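Local coordinates for protein putative thioesterase yhdA (Lactococcus lactis subsp. lactis, PDB 3GEK) that is probably a hotdog-fold acyl-CoA thioesterase of the PaaI family, possibly acting on 1,4-dihydroxy-2-naphthoyl-CoA, at residues 2-14 with 54-67. The protein carries 7 engineered substitutions. Residues are numbered along the deposited sequence; the frame is centred on the assembly and turned at random.
Sequences NMIDQLNITDFQV and ALAEITAGMASNAI
The N-terminal segment 2-14 runs beside helix 54-67 from I4 next to I58 to V14 next to A63, where the CA atoms come within 5.8 Å. Its strand 12-14 passes the helix at 8.7 Å between axes, at 45°. F12 makes the broadest contact with the helix: with CG anti to the backbone N (chi1 178°), the ring brings its CZ 3.5 Å from M62 CB and turns its edge to the backbone of A63. The selenomethionine M62 slides past F12 in the opposite direction, its SE over one ring face 4.4 Å from the centroid, a Met-aromatic contact, while the bend at chi3 (74°) turns CE over the same face for a CH-pi contact. Helix 49-68, to which 54-67 belongs, is the central helix of the hotdog fold, wrapped by a curved antiparallel sheet; strands 9-10 and 12-16 pair with strand 28-35 at the sheet's edge. Beyond F12, V14 CG1 meets A66 CB at 3.5 Å while CG2 lies near A63 and I67. Toward the N-terminus, I9 presses its CD1 against L55 CD1 at a tight 3.3 Å, and its CG2 meets the methyl of T59, whose hydroxyl is tied back to L55 O. Where N2 OD1 caps helix 3-6 by accepting from D5 N, I4 CG1 and L7 CD2 both meet I58 CD1, each at 3.7 Å, while the selenomethionine M3 touches A54 CB with its CE and also packs on N48 of the second subunit.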
loop_
_atom_site.group_PDB
_atom_site.type_symbol
_atom_site.label_atom_id
_atom_site.label_comp_id
_atom_site.label_asym_id
_atom_site.label_seq_id
_atom_site.Cartn_x
_atom_site.Cartn_y
_atom_site.Cartn_z
ATOM N N ASN A 2 -9.059 11.519 24.758
ATOM C CA ASN A 2 -8.512 11.676 23.415
ATOM C C ASN A 2 -9.086 10.626 22.457
ATOM O O ASN A 2 -9.815 9.725 22.886
ATOM C CB ASN A 2 -6.972 11.677 23.432
ATOM C CG ASN A 2 -6.368 10.319 23.796
ATOM O OD1 ASN A 2 -7.073 9.331 23.998
ATOM N ND2 ASN A 2 -5.043 10.274 23.868
HETATM N N MSE A 3 -8.764 10.751 21.184
HETATM C CA MSE A 3 -9.255 9.837 20.149
HETATM C C MSE A 3 -8.995 8.372 20.494
HETATM O O MSE A 3 -9.896 7.542 20.381
HETATM C CB MSE A 3 -8.631 10.168 18.791
HETATM C CG MSE A 3 -9.314 9.501 17.606
HETATM SE SE MSE A 3 -8.372 9.845 15.927
HETATM C CE MSE A 3 -7.099 8.384 15.995
ATOM N N ILE A 4 -7.779 8.078 20.911
ATOM C CA ILE A 4 -7.365 6.719 21.283
ATOM C C ILE A 4 -8.328 6.079 22.290
ATOM O O ILE A 4 -8.812 4.968 22.068
ATOM C CB ILE A 4 -5.892 6.680 21.805
ATOM C CG1 ILE A 4 -4.925 7.154 20.713
ATOM C CG2 ILE A 4 -5.515 5.275 22.289
ATOM C CD1 ILE A 4 -3.483 7.337 21.175
ATOM N N ASP A 5 -8.616 6.793 23.375
ATOM C CA ASP A 5 -9.485 6.275 24.427
ATOM C C ASP A 5 -10.936 6.177 23.965
ATOM O O ASP A 5 -11.638 5.223 24.307
ATOM C CB ASP A 5 -9.384 7.132 25.698
ATOM C CG ASP A 5 -7.971 7.188 26.267
ATOM O OD1 ASP A 5 -7.199 6.218 26.095
ATOM O OD2 ASP A 5 -7.636 8.215 26.897
ATOM N N GLN A 6 -11.378 7.155 23.176
ATOM C CA GLN A 6 -12.754 7.170 22.668
ATOM C C GLN A 6 -13.033 6.045 21.669
ATOM O O GLN A 6 -14.179 5.634 21.497
ATOM C CB GLN A 6 -13.102 8.532 22.064
ATOM C CG GLN A 6 -13.282 9.627 23.100
ATOM C CD GLN A 6 -13.864 10.896 22.517
ATOM O OE1 GLN A 6 -13.227 11.947 22.541
ATOM N NE2 GLN A 6 -15.078 10.805 21.988
ATOM N N LEU A 7 -11.977 5.543 21.033
ATOM C CA LEU A 7 -12.073 4.382 20.149
ATOM C C LEU A 7 -12.592 3.138 20.881
ATOM O O LEU A 7 -13.158 2.245 20.257
ATOM C CB LEU A 7 -10.718 4.097 19.494
ATOM C CG LEU A 7 -10.410 4.428 18.022
ATOM C CD1 LEU A 7 -11.517 5.163 17.257
ATOM C CD2 LEU A 7 -9.090 5.174 17.914
ATOM N N ASN A 8 -12.413 3.102 22.202
ATOM C CA ASN A 8 -12.867 1.981 23.034
ATOM C C ASN A 8 -12.254 0.645 22.586
ATOM O O ASN A 8 -12.966 -0.305 22.250
ATOM C CB ASN A 8 -14.406 1.917 23.065
ATOM C CG ASN A 8 -14.949 1.157 24.271
ATOM O OD1 ASN A 8 -14.201 0.681 25.127
ATOM N ND2 ASN A 8 -16.268 1.047 24.339
ATOM N N ILE A 9 -10.925 0.597 22.565
ATOM C CA ILE A 9 -10.191 -0.641 22.296
ATOM C C ILE A 9 -10.216 -1.514 23.553
ATOM O O ILE A 9 -9.799 -1.076 24.623
ATOM C CB ILE A 9 -8.717 -0.371 21.867
ATOM C CG1 ILE A 9 -8.623 0.675 20.741
ATOM C CG2 ILE A 9 -7.994 -1.665 21.499
ATOM C CD1 ILE A 9 -9.658 0.550 19.641
ATOM N N THR A 10 -10.714 -2.741 23.416
ATOM C CA THR A 10 -10.856 -3.659 24.548
ATOM C C THR A 10 -10.073 -4.963 24.330
ATOM O O THR A 10 -9.666 -5.272 23.213
ATOM C CB THR A 10 -12.342 -4.001 24.810
ATOM O OG1 THR A 10 -13.159 -2.862 24.528
ATOM C CG2 THR A 10 -12.559 -4.402 26.256
ATOM N N ASP A 11 -9.878 -5.716 25.412
ATOM C CA ASP A 11 -9.326 -7.073 25.369
ATOM C C ASP A 11 -7.992 -7.164 24.617
ATOM O O ASP A 11 -7.751 -8.138 23.903
ATOM C CB ASP A 11 -10.343 -8.060 24.756
ATOM C CG ASP A 11 -11.612 -8.224 25.596
ATOM O OD1 ASP A 11 -11.673 -7.731 26.746
ATOM O OD2 ASP A 11 -12.560 -8.867 25.094
ATOM N N PHE A 12 -7.136 -6.153 24.766
ATOM C CA PHE A 12 -5.841 -6.167 24.090
ATOM C C PHE A 12 -4.916 -7.195 24.732
ATOM O O PHE A 12 -4.736 -7.197 25.949
ATOM C CB PHE A 12 -5.174 -4.780 24.067
ATOM C CG PHE A 12 -3.801 -4.776 23.422
ATOM C CD1 PHE A 12 -3.665 -4.818 22.035
ATOM C CD2 PHE A 12 -2.648 -4.744 24.203
ATOM C CE1 PHE A 12 -2.404 -4.825 21.434
ATOM C CE2 PHE A 12 -1.379 -4.751 23.608
ATOM C CZ PHE A 12 -1.262 -4.795 22.223
ATOM N N GLN A 13 -4.360 -8.075 23.906
ATOM C CA GLN A 13 -3.328 -9.022 24.338
ATOM C C GLN A 13 -2.365 -9.347 23.205
ATOM O O GLN A 13 -2.777 -9.557 22.063
ATOM C CB GLN A 13 -3.927 -10.302 24.948
ATOM C CG GLN A 13 -4.976 -11.012 24.099
ATOM C CD GLN A 13 -5.811 -12.015 24.894
ATOM O OE1 GLN A 13 -6.179 -11.773 26.047
ATOM N NE2 GLN A 13 -6.118 -13.149 24.269
ATOM N N VAL A 14 -1.078 -9.361 23.537
ATOM C CA VAL A 14 -0.010 -9.754 22.621
ATOM C C VAL A 14 0.601 -11.061 23.141
ATOM O O VAL A 14 0.792 -11.226 24.352
ATOM C CB VAL A 14 1.047 -8.623 22.468
ATOM C CG1 VAL A 14 1.723 -8.320 23.794
ATOM C CG2 VAL A 14 2.075 -8.963 21.399
ATOM N N ALA A 54 -7.246 3.674 12.295
ATOM C CA ALA A 54 -6.713 4.103 13.574
ATOM C C ALA A 54 -6.563 2.924 14.539
ATOM O O ALA A 54 -5.562 2.831 15.249
ATOM C CB ALA A 54 -7.590 5.182 14.175
ATOM N N LEU A 55 -7.547 2.026 14.554
ATOM C CA LEU A 55 -7.486 0.817 15.378
ATOM C C LEU A 55 -6.250 -0.018 15.031
ATOM O O LEU A 55 -5.561 -0.520 15.923
ATOM C CB LEU A 55 -8.760 -0.024 15.202
ATOM C CG LEU A 55 -8.821 -1.469 15.719
ATOM C CD1 LEU A 55 -8.685 -1.530 17.219
ATOM C CD2 LEU A 55 -10.114 -2.160 15.290
ATOM N N ALA A 56 -5.983 -0.165 13.735
ATOM C CA ALA A 56 -4.851 -0.958 13.259
ATOM C C ALA A 56 -3.516 -0.348 13.647
ATOM O O ALA A 56 -2.640 -1.053 14.133
ATOM C CB ALA A 56 -4.917 -1.132 11.767
ATOM N N GLU A 57 -3.363 0.956 13.419
ATOM C CA GLU A 57 -2.112 1.652 13.733
ATOM C C GLU A 57 -1.844 1.665 15.243
ATOM O O GLU A 57 -0.703 1.480 15.679
ATOM C CB GLU A 57 -2.094 3.070 13.132
ATOM C CG GLU A 57 -0.708 3.736 13.176
ATOM C CD GLU A 57 -0.567 4.981 12.302
ATOM O OE1 GLU A 57 -1.123 5.005 11.188
ATOM O OE2 GLU A 57 0.145 5.932 12.726
ATOM N N ILE A 58 -2.905 1.850 16.031
ATOM C CA ILE A 58 -2.793 1.932 17.490
ATOM C C ILE A 58 -2.474 0.584 18.148
ATOM O O ILE A 58 -1.609 0.519 19.027
ATOM C CB ILE A 58 -4.048 2.590 18.135
ATOM C CG1 ILE A 58 -4.112 4.074 17.750
ATOM C CG2 ILE A 58 -4.031 2.447 19.665
ATOM C CD1 ILE A 58 -5.455 4.730 18.006
ATOM N N THR A 59 -3.166 -0.478 17.727
ATOM C CA THR A 59 -2.923 -1.819 18.266
ATOM C C THR A 59 -1.564 -2.385 17.839
ATOM O O THR A 59 -0.905 -3.078 18.617
ATOM C CB THR A 59 -4.040 -2.817 17.889
ATOM O OG1 THR A 59 -4.229 -2.822 16.465
ATOM C CG2 THR A 59 -5.360 -2.462 18.594
ATOM N N ALA A 60 -1.156 -2.095 16.603
ATOM C CA ALA A 60 0.162 -2.498 16.109
ATOM C C ALA A 60 1.257 -1.846 16.950
ATOM O O ALA A 60 2.217 -2.507 17.347
ATOM C CB ALA A 60 0.326 -2.133 14.637
ATOM N N GLY A 61 1.090 -0.553 17.225
ATOM C CA GLY A 61 2.007 0.201 18.074
ATOM C C GLY A 61 2.068 -0.323 19.498
ATOM O O GLY A 61 3.144 -0.384 20.092
HETATM N N MSE A 62 0.924 -0.691 20.039
HETATM C CA MSE A 62 0.842 -1.262 21.386
HETATM C C MSE A 62 1.542 -2.622 21.445
HETATM O O MSE A 62 2.294 -2.894 22.374
HETATM C CB MSE A 62 -0.615 -1.413 21.828
HETATM C CG MSE A 62 -1.399 -0.112 21.969
HETATM SE SE MSE A 62 -3.280 -0.441 22.415
HETATM C CE MSE A 62 -3.019 -0.952 24.279
ATOM N N ALA A 63 1.287 -3.451 20.451
ATOM C CA ALA A 63 1.901 -4.775 20.320
ATOM C C ALA A 63 3.419 -4.697 20.172
ATOM O O ALA A 63 4.145 -5.424 20.853
ATOM C CB ALA A 63 1.288 -5.532 19.141
ATOM N N SER A 64 3.887 -3.813 19.289
ATOM C CA SER A 64 5.319 -3.592 19.080
ATOM C C SER A 64 6.022 -3.154 20.364
ATOM O O SER A 64 7.074 -3.693 20.707
ATOM C CB SER A 64 5.558 -2.567 17.972
ATOM O OG SER A 64 5.401 -3.140 16.685
ATOM N N ASN A 65 5.432 -2.188 21.069
ATOM C CA ASN A 65 5.971 -1.697 22.341
ATOM C C ASN A 65 6.045 -2.775 23.423
ATOM O O ASN A 65 7.033 -2.857 24.155
ATOM C CB ASN A 65 5.172 -0.489 22.844
ATOM C CG ASN A 65 5.485 0.782 22.074
ATOM O OD1 ASN A 65 6.469 0.854 21.339
ATOM N ND2 ASN A 65 4.648 1.796 22.249
ATOM N N ALA A 66 5.003 -3.600 23.503
ATOM C CA ALA A 66 4.964 -4.735 24.426
ATOM C C ALA A 66 6.060 -5.775 24.149
ATOM O O ALA A 66 6.663 -6.300 25.082
ATOM C CB ALA A 66 3.597 -5.381 24.394
ATOM N N ILE A 67 6.310 -6.062 22.871
ATOM C CA ILE A 67 7.375 -6.981 22.449
ATOM C C ILE A 67 8.764 -6.446 22.823
ATOM O O ILE A 67 9.604 -7.186 23.336
ATOM C CB ILE A 67 7.311 -7.262 20.920
ATOM C CG1 ILE A 67 6.056 -8.070 20.571
ATOM C CG2 ILE A 67 8.573 -7.988 20.432
ATOM C CD1 ILE A 67 5.761 -8.141 19.085
#